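Local coordinates for putative endonuclease/exonuclease/phosphatase family protein (Bacteroides thetaiotaomicron, PDB 3MPR) that probably acts as a metal-dependent nuclease or phosphatase of the DNase I-like superfamily, cleaving phosphoester bonds, at residues 14-19 with 49-54; 29-34 with 246-251; 55-60 with 83-88; 118-123 with 142-147. One frame throughout, in Å; residues are numbered along the deposited sequence.

Contact 1 (14-19 with 49-54)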
loop_
_atom_site.group_PDB
_atom_site.type_symbol
_atom_site.label_atom_id
_atom_site.label_comp_id
_atom_site.label_asym_id
_atom_site.label_seq_id
_atom_site.Cartn_x
_atom_site.Cartn_y
_atom_site.Cartn_z
ATOM N N LEU A 14 -14.259 6.515 7.947
ATOM C CA LEU A 14 -14.936 5.558 7.070
ATOM C C LEU A 14 -16.207 6.131 6.436
ATOM O O LEU A 14 -16.837 5.481 5.596
ATOM C CB LEU A 14 -15.239 4.256 7.827
ATOM C CG LEU A 14 -14.032 3.568 8.484
ATOM C CD1 LEU A 14 -14.373 2.126 8.841
ATOM C CD2 LEU A 14 -12.809 3.608 7.579
ATOM N N ARG A 15 -16.572 7.343 6.848
ATOM C CA ARG A 15 -17.748 8.045 6.323
ATOM C C ARG A 15 -19.076 7.420 6.777
ATOM O O ARG A 15 -19.380 6.259 6.489
ATOM C CB ARG A 15 -17.687 8.149 4.797
ATOM C CG ARG A 15 -18.834 8.942 4.173
ATOM C CD ARG A 15 -18.879 10.355 4.747
ATOM N NE ARG A 15 -19.875 11.204 4.095
ATOM C CZ ARG A 15 -20.322 12.337 4.625
ATOM N NH1 ARG A 15 -19.865 12.731 5.809
ATOM N NH2 ARG A 15 -21.226 13.067 3.986
ATOM N N ASN A 16 -19.867 8.197 7.504
ATOM C CA ASN A 16 -21.127 7.677 8.014
ATOM C C ASN A 16 -22.028 7.207 6.871
ATOM O O ASN A 16 -22.058 7.807 5.795
ATOM C CB ASN A 16 -21.836 8.726 8.869
ATOM C CG ASN A 16 -22.430 9.838 8.043
ATOM O OD1 ASN A 16 -21.841 10.906 7.897
ATOM N ND2 ASN A 16 -23.604 9.588 7.485
ATOM N N ALA A 17 -22.755 6.126 7.110
ATOM C CA ALA A 17 -23.668 5.597 6.106
ATOM C C ALA A 17 -24.903 6.485 5.994
ATOM O O ALA A 17 -25.608 6.698 6.975
ATOM C CB ALA A 17 -24.052 4.169 6.431
ATOM N N ASN A 18 -25.143 7.013 4.797
ATOM C CA ASN A 18 -26.299 7.880 4.542
ATOM C C ASN A 18 -26.820 7.751 3.112
ATOM O O ASN A 18 -26.111 7.270 2.222
ATOM C CB ASN A 18 -25.960 9.348 4.824
ATOM C CG ASN A 18 -24.902 9.893 3.884
ATOM O OD1 ASN A 18 -25.211 10.369 2.786
ATOM N ND2 ASN A 18 -23.635 9.823 4.309
ATOM N N GLY A 19 -28.052 8.210 2.897
ATOM C CA GLY A 19 -28.718 8.087 1.610
ATOM C C GLY A 19 -28.167 8.940 0.481
ATOM O O GLY A 19 -28.256 8.553 -0.684
ATOM N N THR A 49 -10.995 4.710 13.774
ATOM C CA THR A 49 -11.961 5.034 12.734
ATOM C C THR A 49 -12.844 6.193 13.183
ATOM O O THR A 49 -12.995 6.437 14.377
ATOM C CB THR A 49 -12.871 3.837 12.424
ATOM O OG1 THR A 49 -13.671 3.525 13.579
ATOM C CG2 THR A 49 -12.038 2.622 12.009
ATOM N N GLN A 50 -13.442 6.898 12.233
ATOM C CA GLN A 50 -14.411 7.924 12.582
ATOM C C GLN A 50 -15.684 7.767 11.746
ATOM O O GLN A 50 -15.662 7.174 10.661
ATOM C CB GLN A 50 -13.815 9.326 12.436
ATOM C CG GLN A 50 -12.482 9.522 13.174
ATOM C CD GLN A 50 -11.276 9.029 12.387
ATOM O OE1 GLN A 50 -11.185 9.222 11.171
ATOM N NE2 GLN A 50 -10.328 8.402 13.084
ATOM N N GLU A 51 -16.783 8.276 12.296
ATOM C CA GLU A 51 -18.083 8.387 11.624
ATOM C C GLU A 51 -18.969 7.149 11.563
ATOM O O GLU A 51 -20.072 7.218 11.029
ATOM C CB GLU A 51 -17.950 8.991 10.224
ATOM C CG GLU A 51 -17.517 10.440 10.234
ATOM C CD GLU A 51 -17.812 11.172 8.930
ATOM O OE1 GLU A 51 -18.786 10.805 8.226
ATOM O OE2 GLU A 51 -17.083 12.143 8.631
ATOM N N CYS A 52 -18.518 6.021 12.088
ATOM C CA CYS A 52 -19.332 4.813 11.972
ATOM C C CYS A 52 -20.521 4.791 12.928
ATOM O O CYS A 52 -20.368 4.998 14.122
ATOM C CB CYS A 52 -18.492 3.574 12.245
ATOM S SG CYS A 52 -17.359 3.172 10.902
ATOM N N PHE A 53 -21.696 4.486 12.398
ATOM C CA PHE A 53 -22.811 4.126 13.249
ATOM C C PHE A 53 -22.595 2.678 13.660
ATOM O O PHE A 53 -21.777 1.979 13.072
ATOM C CB PHE A 53 -24.137 4.303 12.502
ATOM C CG PHE A 53 -24.482 5.731 12.215
ATOM C CD1 PHE A 53 -24.819 6.592 13.241
ATOM C CD2 PHE A 53 -24.500 6.205 10.914
ATOM C CE1 PHE A 53 -25.146 7.908 12.982
ATOM C CE2 PHE A 53 -24.822 7.521 10.649
ATOM C CZ PHE A 53 -25.146 8.374 11.685
ATOM N N LEU A 54 -23.311 2.214 14.676
ATOM C CA LEU A 54 -23.074 0.865 15.162
ATOM C C LEU A 54 -23.232 -0.188 14.063
ATOM O O LEU A 54 -22.480 -1.154 14.021
ATOM C CB LEU A 54 -23.997 0.542 16.348
ATOM C CG LEU A 54 -23.889 -0.870 16.933
ATOM C CD1 LEU A 54 -22.483 -1.156 17.439
ATOM C CD2 LEU A 54 -24.918 -1.084 18.047
#
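Glu51 OE1 meets the Arg15 guanidinium at the edge of that group, with guanidinium and carboxylate planes 69° apart. NH1 of Arg15 reaches OE1 of Glu51 at 3.3 Å on the syn lone pair, in a salt bridge somewhat out of the guanidinium plane. The arginine has its stronger partner in Asp21, which takes NE. A second donor, the backbone N of Asn16, approaches the same OE1 of Glu51 on the anti side at 2.9 Å, nearly straight at 169°. Glu51 CG, trans to the carbonyl carbon (chi1 -67°), and an extended chain beyond it bring OE1 there; OE2 is held by Asn13. The Phe53 ring turns an edge to O of Ala17, while CB of Asn16 approaches CE2 of Phe53 obliquely at 3.7 Å. Leu14 packs its CD1 on SG of Cys52 (3.8 Å), and N of Leu14 bonds to O of Gln50. A glutamine at Glu51 would probably leave Arg15 without its second carboxylate. Glu51 is seen to bind magnesium in a crystal structure of this protein, although no metal is bound to this chain; two neighbouring loops thus hold the metal-binding glutamate characteristic of the DNase I-like fold.

Contact 2 (29-34 with 246-251); sequences GQRYPV and DTYRSV. With ACY (acetic acid), chain E.
Tyr248 reaches from strand 248-251 to helix 28-41, and its ring is approached in two ways. CG2 of Val34 lies over one face in a CH-pi contact, 4.3 Å from the centroid of the Tyr248 ring and not far from its normal; the nearest ring atom to this methyl is CG. At the phenol end, the carboxamide of Gln30 stands steeply against the ring, the planes 78° apart, with NE2 at the ring edge. NE2 of Gln30 donates to OH of Tyr248 over 2.9 Å, the bond close to straight (163°) and in the plane of the amide. Gln30 gets there through an extended chain, its CG trans to the backbone N (chi1 172°), which carries the amide from the helix to the far end of the ring. CG of Arg31 touches OH of Tyr248 from the helix side at 3.7 Å, whereas its guanidinium leads away to the carbonyls of Pro277, Asp26, Leu14 and Arg15. Strand 248-251 pairs with strand 272-275, and the contact joins this two-stranded antiparallel sheet to the helix. The axes of helix 29-34 and strand 248-251 run roughly antiparallel and come within 10.3 Å of each other. A leucine in place of Tyr248 would probably cost Gln30 its acceptor and deprive the Val34 methyl of an aromatic face. Beside the ring, an acetate probably from the crystallisation liquor takes a hydrogen bond on OXT from N of Arg249. Arg249 points away from the helix, and its NE bonds to the carbonyl of Ser221 of the second subunit; Val34 also packs on Leu210 of that subunit.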
loop_
_atom_site.group_PDB
_atom_site.type_symbol
_atom_site.label_atom_id
_atom_site.label_comp_id
_atom_site.label_asym_id
_atom_site.label_seq_id
_atom_site.Cartn_x
_atom_site.Cartn_y
_atom_site.Cartn_z
ATOM N N GLY A 29 -22.629 0.175 1.478
ATOM C CA GLY A 29 -22.642 -1.241 1.167
ATOM C C GLY A 29 -21.675 -1.631 0.064
ATOM O O GLY A 29 -21.119 -2.725 0.067
ATOM N N GLN A 30 -21.467 -0.717 -0.873
ATOM C CA GLN A 30 -20.522 -0.915 -1.962
ATOM C C GLN A 30 -19.072 -0.654 -1.516
ATOM O O GLN A 30 -18.143 -1.324 -1.968
ATOM C CB GLN A 30 -20.917 0.010 -3.119
ATOM C CG GLN A 30 -19.943 0.075 -4.272
ATOM C CD GLN A 30 -20.485 0.879 -5.444
ATOM O OE1 GLN A 30 -21.364 0.415 -6.164
ATOM N NE2 GLN A 30 -19.952 2.084 -5.644
ATOM N N ARG A 31 -18.896 0.300 -0.605
ATOM C CA ARG A 31 -17.565 0.803 -0.227
ATOM C C ARG A 31 -16.858 -0.059 0.794
ATOM O O ARG A 31 -15.656 -0.292 0.695
ATOM C CB ARG A 31 -17.671 2.194 0.417
ATOM C CG ARG A 31 -18.162 3.289 -0.479
ATOM C CD ARG A 31 -17.929 4.658 0.146
ATOM N NE ARG A 31 -18.786 4.976 1.289
ATOM C CZ ARG A 31 -18.370 4.979 2.554
ATOM N NH1 ARG A 31 -17.106 4.644 2.845
ATOM N NH2 ARG A 31 -19.217 5.316 3.530
ATOM N N TYR A 32 -17.592 -0.490 1.817
ATOM C CA TYR A 32 -16.942 -1.078 2.981
ATOM C C TYR A 32 -16.184 -2.385 2.732
ATOM O O TYR A 32 -15.171 -2.637 3.377
ATOM C CB TYR A 32 -17.894 -1.150 4.198
ATOM C CG TYR A 32 -18.694 -2.428 4.374
ATOM C CD1 TYR A 32 -18.097 -3.592 4.826
ATOM C CD2 TYR A 32 -20.064 -2.445 4.125
ATOM C CE1 TYR A 32 -18.837 -4.760 5.001
ATOM C CE2 TYR A 32 -20.805 -3.594 4.287
ATOM C CZ TYR A 32 -20.195 -4.745 4.728
ATOM O OH TYR A 32 -20.952 -5.880 4.897
ATOM N N PRO A 33 -16.649 -3.211 1.780
ATOM C CA PRO A 33 -15.845 -4.404 1.517
ATOM C C PRO A 33 -14.445 -4.030 1.016
ATOM O O PRO A 33 -13.487 -4.726 1.334
ATOM C CB PRO A 33 -16.644 -5.131 0.434
ATOM C CG PRO A 33 -18.083 -4.704 0.699
ATOM C CD PRO A 33 -17.936 -3.239 1.063
ATOM N N VAL A 34 -14.330 -2.936 0.268
ATOM C CA VAL A 34 -13.016 -2.445 -0.188
ATOM C C VAL A 34 -12.193 -1.886 0.981
ATOM O O VAL A 34 -10.999 -2.177 1.119
ATOM C CB VAL A 34 -13.179 -1.365 -1.285
ATOM C CG1 VAL A 34 -11.814 -0.927 -1.827
ATOM C CG2 VAL A 34 -14.049 -1.902 -2.426
ATOM N N ASP A 246 -5.528 4.085 -2.806
ATOM C CA ASP A 246 -6.101 2.958 -3.541
ATOM C C ASP A 246 -7.520 3.320 -3.957
ATOM O O ASP A 246 -8.255 3.930 -3.177
ATOM C CB ASP A 246 -6.177 1.697 -2.667
ATOM C CG ASP A 246 -4.850 1.300 -2.042
ATOM O OD1 ASP A 246 -4.030 2.181 -1.702
ATOM O OD2 ASP A 246 -4.662 0.076 -1.835
ATOM N N THR A 247 -7.910 2.950 -5.176
ATOM C CA THR A 247 -9.291 3.160 -5.618
ATOM C C THR A 247 -9.892 1.905 -6.236
ATOM O O THR A 247 -9.183 1.085 -6.838
ATOM C CB THR A 247 -9.390 4.292 -6.685
ATOM O OG1 THR A 247 -8.396 4.081 -7.692
ATOM C CG2 THR A 247 -9.179 5.656 -6.061
ATOM N N TYR A 248 -11.205 1.767 -6.104
ATOM C CA TYR A 248 -11.925 0.704 -6.786
ATOM C C TYR A 248 -12.664 1.294 -7.992
ATOM O O TYR A 248 -12.456 2.461 -8.337
ATOM C CB TYR A 248 -12.858 -0.048 -5.816
ATOM C CG TYR A 248 -14.104 0.700 -5.340
ATOM C CD1 TYR A 248 -15.344 0.415 -5.885
ATOM C CD2 TYR A 248 -14.044 1.642 -4.320
ATOM C CE1 TYR A 248 -16.489 1.057 -5.454
ATOM C CE2 TYR A 248 -15.200 2.302 -3.870
ATOM C CZ TYR A 248 -16.420 1.994 -4.451
ATOM O OH TYR A 248 -17.585 2.620 -4.059
ATOM N N ARG A 249 -13.495 0.494 -8.652
ATOM C CA ARG A 249 -14.180 0.975 -9.851
ATOM C C ARG A 249 -15.641 0.600 -9.789
ATOM O O ARG A 249 -15.989 -0.451 -9.254
ATOM C CB ARG A 249 -13.575 0.378 -11.124
ATOM C CG ARG A 249 -12.090 0.701 -11.359
ATOM C CD ARG A 249 -11.832 2.144 -11.828
ATOM N NE ARG A 249 -10.399 2.329 -12.065
ATOM C CZ ARG A 249 -9.526 2.664 -11.122
ATOM N NH1 ARG A 249 -9.951 2.897 -9.882
ATOM N NH2 ARG A 249 -8.231 2.777 -11.418
ATOM N N SER A 250 -16.488 1.445 -10.369
ATOM C CA SER A 250 -17.901 1.117 -10.502
ATOM C C SER A 250 -18.341 1.378 -11.932
ATOM O O SER A 250 -17.685 2.110 -12.672
ATOM C CB SER A 250 -18.740 1.951 -9.532
ATOM O OG SER A 250 -18.657 3.320 -9.880
ATOM N N VAL A 251 -19.444 0.757 -12.330
ATOM C CA VAL A 251 -19.996 0.998 -13.655
ATOM C C VAL A 251 -20.671 2.360 -13.691
ATOM O O VAL A 251 -21.466 2.692 -12.811
ATOM C CB VAL A 251 -21.010 -0.084 -14.052
ATOM C CG1 VAL A 251 -21.662 0.262 -15.393
ATOM C CG2 VAL A 251 -20.324 -1.436 -14.124
HETATM C C ACY E . -13.431 -3.322 -7.731
HETATM O O ACY E . -14.255 -3.166 -6.795
HETATM O OXT ACY E . -12.862 -2.386 -8.359
HETATM C CH3 ACY E . -13.108 -4.738 -8.098
#

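Contact 3 (55-60 with 83-88)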
loop_
_atom_site.group_PDB
_atom_site.type_symbol
_atom_site.label_atom_id
_atom_site.label_comp_id
_atom_site.label_asym_id
_atom_site.label_seq_id
_atom_site.Cartn_x
_atom_site.Cartn_y
_atom_site.Cartn_z
ATOM N N HIS A 55 -24.209 -0.023 13.176
ATOM C CA HIS A 55 -24.398 -1.032 12.143
ATOM C C HIS A 55 -23.173 -1.151 11.233
ATOM O O HIS A 55 -22.812 -2.250 10.814
ATOM C CB HIS A 55 -25.700 -0.835 11.353
ATOM C CG HIS A 55 -25.674 0.298 10.372
ATOM N ND1 HIS A 55 -26.030 1.586 10.709
ATOM C CD2 HIS A 55 -25.405 0.320 9.047
ATOM C CE1 HIS A 55 -25.953 2.358 9.641
ATOM N NE2 HIS A 55 -25.575 1.613 8.617
ATOM N N GLN A 56 -22.525 -0.021 10.961
ATOM C CA GLN A 56 -21.296 -0.012 10.172
ATOM C C GLN A 56 -20.140 -0.709 10.900
ATOM O O GLN A 56 -19.305 -1.368 10.275
ATOM C CB GLN A 56 -20.897 1.428 9.865
ATOM C CG GLN A 56 -21.873 2.172 8.973
ATOM C CD GLN A 56 -21.407 3.574 8.709
ATOM O OE1 GLN A 56 -20.534 3.800 7.867
ATOM N NE2 GLN A 56 -21.959 4.525 9.440
ATOM N N LEU A 57 -20.073 -0.542 12.219
ATOM C CA LEU A 57 -19.042 -1.220 13.006
ATOM C C LEU A 57 -19.223 -2.729 12.923
ATOM O O LEU A 57 -18.248 -3.476 12.803
ATOM C CB LEU A 57 -19.076 -0.749 14.464
ATOM C CG LEU A 57 -18.731 0.731 14.686
ATOM C CD1 LEU A 57 -18.919 1.084 16.152
ATOM C CD2 LEU A 57 -17.284 1.022 14.243
ATOM N N LYS A 58 -20.476 -3.183 12.987
ATOM C CA LYS A 58 -20.757 -4.618 12.924
ATOM C C LYS A 58 -20.391 -5.198 11.556
ATOM O O LYS A 58 -19.864 -6.302 11.457
ATOM C CB LYS A 58 -22.230 -4.886 13.261
ATOM C CG LYS A 58 -22.491 -4.778 14.759
ATOM C CD LYS A 58 -23.967 -4.883 15.082
ATOM C CE LYS A 58 -24.202 -4.765 16.585
ATOM N NZ LYS A 58 -25.674 -4.747 16.853
ATOM N N ASP A 59 -20.676 -4.441 10.505
ATOM C CA ASP A 59 -20.282 -4.826 9.151
ATOM C C ASP A 59 -18.771 -4.962 9.050
ATOM O O ASP A 59 -18.251 -5.908 8.449
ATOM C CB ASP A 59 -20.715 -3.764 8.138
ATOM C CG ASP A 59 -22.214 -3.611 8.047
ATOM O OD1 ASP A 59 -22.929 -4.533 8.490
ATOM O OD2 ASP A 59 -22.666 -2.567 7.524
HETATM N N MSE A 60 -18.059 -3.999 9.618
HETATM C CA MSE A 60 -16.602 -4.009 9.505
HETATM C C MSE A 60 -16.019 -5.189 10.257
HETATM O O MSE A 60 -15.154 -5.888 9.743
HETATM C CB MSE A 60 -15.992 -2.686 9.993
HETATM C CG MSE A 60 -16.242 -1.512 9.054
HETATM SE SE MSE A 60 -15.309 -1.755 7.325
HETATM C CE MSE A 60 -13.534 -2.107 8.023
ATOM N N HIS A 83 -19.328 6.871 16.053
ATOM C CA HIS A 83 -18.315 6.406 16.994
ATOM C C HIS A 83 -16.939 6.915 16.585
ATOM O O HIS A 83 -16.706 7.273 15.417
ATOM C CB HIS A 83 -18.245 4.873 17.012
ATOM C CG HIS A 83 -19.484 4.199 17.528
ATOM N ND1 HIS A 83 -20.694 4.256 16.872
ATOM C CD2 HIS A 83 -19.686 3.420 18.620
ATOM C CE1 HIS A 83 -21.592 3.557 17.546
ATOM N NE2 HIS A 83 -21.004 3.031 18.606
ATOM N N SER A 84 -16.038 6.936 17.564
ATOM C CA SER A 84 -14.605 7.020 17.318
ATOM C C SER A 84 -14.017 5.644 17.617
ATOM O O SER A 84 -13.105 5.501 18.435
ATOM C CB SER A 84 -13.980 8.080 18.225
ATOM O OG SER A 84 -14.484 9.369 17.891
ATOM N N ALA A 85 -14.551 4.619 16.962
ATOM C CA ALA A 85 -14.196 3.253 17.325
ATOM C C ALA A 85 -12.758 2.898 16.957
ATOM O O ALA A 85 -12.277 3.284 15.895
ATOM C CB ALA A 85 -15.158 2.273 16.696
ATOM N N ILE A 86 -12.093 2.151 17.835
ATOM C CA ILE A 86 -10.729 1.652 17.582
ATOM C C ILE A 86 -10.788 0.153 17.287
ATOM O O ILE A 86 -11.364 -0.608 18.069
ATOM C CB ILE A 86 -9.807 1.919 18.798
ATOM C CG1 ILE A 86 -9.679 3.429 19.046
ATOM C CG2 ILE A 86 -8.421 1.285 18.611
ATOM C CD1 ILE A 86 -9.200 3.792 20.473
ATOM N N PHE A 87 -10.234 -0.259 16.144
ATOM C CA PHE A 87 -10.171 -1.666 15.766
ATOM C C PHE A 87 -8.766 -2.184 16.026
ATOM O O PHE A 87 -7.793 -1.451 15.851
ATOM C CB PHE A 87 -10.499 -1.847 14.266
ATOM C CG PHE A 87 -11.971 -1.772 13.940
ATOM C CD1 PHE A 87 -12.622 -0.551 13.876
ATOM C CD2 PHE A 87 -12.683 -2.924 13.655
ATOM C CE1 PHE A 87 -13.963 -0.481 13.573
ATOM C CE2 PHE A 87 -14.027 -2.858 13.345
ATOM C CZ PHE A 87 -14.668 -1.632 13.304
ATOM N N TYR A 88 -8.645 -3.448 16.429
ATOM C CA TYR A 88 -7.327 -4.015 16.689
ATOM C C TYR A 88 -7.339 -5.517 16.452
ATOM O O TYR A 88 -8.395 -6.147 16.499
ATOM C CB TYR A 88 -6.872 -3.701 18.116
ATOM C CG TYR A 88 -7.748 -4.354 19.155
ATOM C CD1 TYR A 88 -8.993 -3.831 19.461
ATOM C CD2 TYR A 88 -7.344 -5.515 19.805
ATOM C CE1 TYR A 88 -9.815 -4.435 20.403
ATOM C CE2 TYR A 88 -8.158 -6.122 20.748
ATOM C CZ TYR A 88 -9.392 -5.569 21.039
ATOM O OH TYR A 88 -10.227 -6.154 21.961
#
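Leu57 of helix 54-63 packs both its methyls on residues 83-87, which lead into and begin strand 86-89, part of the seven-stranded mixed sheet of the DNase I-like fold. The helix lies against this sheet, and the side chains that meet are buried and joined by apolar contacts. Packing is tight around the two methyls of Leu57. CD1 of Leu57 stands over the centre of the imidazole, 3.5 Å from the centroid of the His83 ring and 13° off its normal, a CH-pi contact centred on the face. The ring is also fixed at its polar end, since ND1 of His83 bonds to the carbonyl of Cys52. The other methyl is squeezed from a different direction: CD2 of Leu57 comes within 3.5 Å of CB of Ala85, tighter than ordinary van der Waals contact, and it also meets the edge of the Phe87 ring at CE1, 3.7 Å away. With CG of Leu57 trans to the carbonyl carbon (chi1 -65°) and CD1 trans to CA (chi2 175°), CD1 is set over the histidine and CD2 against Ala85 and Phe87.

One turn further along the helix the fit is looser. Selenomethionine Met60 contributes little more than its CB, while the rest of its chain bends off toward Trp28 and Ile35 of helix 28-41. The Phe87 ring is backed by Phe47 and Tyr69. On the solvent side of the helix, His55 and Lys58 are exposed and stay clear of residues 83-88. CB of Met60 approaches CZ of Phe87 obliquely at 3.7 Å.

Contact 4 (118-123 with 142-147); sequences LPRICS and HMDHIG
An Asx turn at Asp144, in the loop between strand 135-142 and helix 148-164, anchors this contact beside the start of strand 121-129. OD1 of Asp144 accepts from N of Ile146 and, at 2.8 Å on its anti lone pair, from N of Gly147, the N-cap residue of the helix. OD2 faces the other segment and takes three donors. Arg120 grips it side-on: NE of Arg120 lies 3.0 Å from OD2 of Asp144 on the anti lone pair, and NH2 of Arg120 is equally near that OD2 but above the carboxylate plane. The third is N of Leu118, 3.2 Å from OD2 of Asp144. Guanidinium and carboxylate stand 76° apart, yet OD2 lies in the guanidinium plane. The bend of Arg120 at chi2 (-71°) folds its chain along the loop, with O of Met143 and CA of Asp144 over one face of the guanidinium. NH1 of Arg120 sits above the centre of the His142 ring, whose side chain approaches Glu51 of the magnesium site. A water bridges N of Ile121 and O of His142. With one carboxylate binding both the arginine and the turn, the buried positive charge is probably partly balanced by Asp144, and the guanidinium is probably held from turning.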
loop_
_atom_site.group_PDB
_atom_site.type_symbol
_atom_site.label_atom_id
_atom_site.label_comp_id
_atom_site.label_asym_id
_atom_site.label_seq_id
_atom_site.Cartn_x
_atom_site.Cartn_y
_atom_site.Cartn_z
ATOM N N LEU A 118 -21.813 19.936 17.725
ATOM C CA LEU A 118 -22.189 18.552 17.997
ATOM C C LEU A 118 -21.365 17.968 19.145
ATOM O O LEU A 118 -20.232 18.388 19.369
ATOM C CB LEU A 118 -22.017 17.695 16.739
ATOM C CG LEU A 118 -23.183 17.595 15.745
ATOM C CD1 LEU A 118 -23.855 18.927 15.525
ATOM C CD2 LEU A 118 -22.709 17.014 14.419
ATOM N N PRO A 119 -21.932 16.999 19.880
ATOM C CA PRO A 119 -21.088 16.295 20.855
ATOM C C PRO A 119 -20.009 15.527 20.114
ATOM O O PRO A 119 -20.235 15.062 18.999
ATOM C CB PRO A 119 -22.053 15.317 21.526
ATOM C CG PRO A 119 -23.142 15.104 20.490
ATOM C CD PRO A 119 -23.300 16.448 19.825
ATOM N N ARG A 120 -18.841 15.413 20.724
ATOM C CA ARG A 120 -17.690 14.785 20.075
ATOM C C ARG A 120 -17.034 13.890 21.106
ATOM O O ARG A 120 -16.871 14.281 22.259
ATOM C CB ARG A 120 -16.705 15.851 19.594
ATOM C CG ARG A 120 -17.326 16.890 18.665
ATOM C CD ARG A 120 -17.652 16.301 17.300
ATOM N NE ARG A 120 -18.203 17.304 16.392
ATOM C CZ ARG A 120 -18.290 17.160 15.072
ATOM N NH1 ARG A 120 -17.868 16.044 14.491
ATOM N NH2 ARG A 120 -18.803 18.136 14.327
ATOM N N ILE A 121 -16.666 12.685 20.700
ATOM C CA ILE A 121 -16.191 11.698 21.649
ATOM C C ILE A 121 -14.773 11.259 21.306
ATOM O O ILE A 121 -14.404 11.169 20.132
ATOM C CB ILE A 121 -17.158 10.482 21.710
ATOM C CG1 ILE A 121 -16.929 9.650 22.980
ATOM C CG2 ILE A 121 -17.038 9.608 20.449
ATOM C CD1 ILE A 121 -17.897 8.481 23.133
ATOM N N CYS A 122 -13.973 11.036 22.343
ATOM C CA CYS A 122 -12.665 10.426 22.202
ATOM C C CYS A 122 -12.729 9.071 22.891
ATOM O O CYS A 122 -13.107 8.983 24.063
ATOM C CB CYS A 122 -11.584 11.303 22.844
ATOM S SG CYS A 122 -9.953 10.550 22.830
ATOM N N SER A 123 -12.409 8.013 22.148
ATOM C CA SER A 123 -12.357 6.672 22.706
ATOM C C SER A 123 -10.901 6.235 22.795
ATOM O O SER A 123 -10.072 6.620 21.971
ATOM C CB SER A 123 -13.145 5.682 21.843
ATOM O OG SER A 123 -14.505 6.057 21.754
ATOM N N HIS A 142 -12.787 12.606 16.780
ATOM C CA HIS A 142 -13.263 13.343 15.624
ATOM C C HIS A 142 -13.691 14.705 16.148
ATOM O O HIS A 142 -14.653 14.804 16.909
ATOM C CB HIS A 142 -14.451 12.614 14.985
ATOM C CG HIS A 142 -14.934 13.246 13.718
ATOM N ND1 HIS A 142 -15.877 12.656 12.904
ATOM C CD2 HIS A 142 -14.597 14.413 13.119
ATOM C CE1 HIS A 142 -16.106 13.436 11.861
ATOM N NE2 HIS A 142 -15.345 14.511 11.969
HETATM N N MSE A 143 -12.949 15.740 15.764
HETATM C CA MSE A 143 -13.132 17.099 16.272
HETATM C C MSE A 143 -14.376 17.790 15.695
HETATM O O MSE A 143 -14.910 17.374 14.667
HETATM C CB MSE A 143 -11.905 17.935 15.924
HETATM C CG MSE A 143 -10.615 17.521 16.597
HETATM SE SE MSE A 143 -10.697 18.024 18.488
HETATM C CE MSE A 143 -8.827 18.474 18.760
ATOM N N ASP A 144 -14.826 18.862 16.349
ATOM C CA ASP A 144 -15.981 19.606 15.857
ATOM C C ASP A 144 -15.544 20.524 14.716
ATOM O O ASP A 144 -14.432 21.046 14.730
ATOM C CB ASP A 144 -16.619 20.425 16.979
ATOM C CG ASP A 144 -17.971 20.986 16.587
ATOM O OD1 ASP A 144 -18.078 22.210 16.362
ATOM O OD2 ASP A 144 -18.919 20.195 16.484
ATOM N N HIS A 145 -16.414 20.730 13.730
ATOM C CA HIS A 145 -16.027 21.526 12.563
ATOM C C HIS A 145 -16.252 23.025 12.753
ATOM O O HIS A 145 -15.628 23.833 12.073
ATOM C CB HIS A 145 -16.751 21.039 11.306
ATOM C CG HIS A 145 -18.242 21.060 11.422
ATOM N ND1 HIS A 145 -18.923 20.358 12.393
ATOM C CD2 HIS A 145 -19.185 21.703 10.693
ATOM C CE1 HIS A 145 -20.221 20.565 12.257
ATOM N NE2 HIS A 145 -20.407 21.371 11.227
ATOM N N ILE A 146 -17.131 23.383 13.684
ATOM C CA ILE A 146 -17.491 24.781 13.929
ATOM C C ILE A 146 -16.744 25.402 15.109
ATOM O O ILE A 146 -16.265 26.532 15.019
ATOM C CB ILE A 146 -19.000 24.939 14.221
ATOM C CG1 ILE A 146 -19.850 24.457 13.039
ATOM C CG2 ILE A 146 -19.323 26.385 14.593
ATOM C CD1 ILE A 146 -19.467 25.064 11.704
ATOM N N GLY A 147 -16.648 24.663 16.212
ATOM C CA GLY A 147 -16.095 25.207 17.441
ATOM C C GLY A 147 -14.582 25.283 17.499
ATOM O O GLY A 147 -13.916 24.305 17.830
HETATM O O HOH W 1 -17.040 12.641 17.547
#

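In the fold
Contacts 1 and 3 are the closest pair, with centres about 9 Å apart; both reach the seven-stranded sheet, where strands 46-50 and 86-89 are neighbours. Contact 2 lies about 15 Å from contact 1 between centres. Contact 4 belongs to the six-stranded sheet and meets contact 3 through Ser84 and Ile121. Contacts 2 and 4, about 28 Å between centres, do not touch. Along the chain the segments of contacts 1 and 2 alternate; contact 1 closes before contacts 3 and 4 open in turn, both nested inside the loop closed by contact 2. In space, contacts 1, 3 and 4 gather around the magnesium-binding Glu51, and Arg31 reaches in from contact 2 to the carbonyls of Leu14 and Arg15.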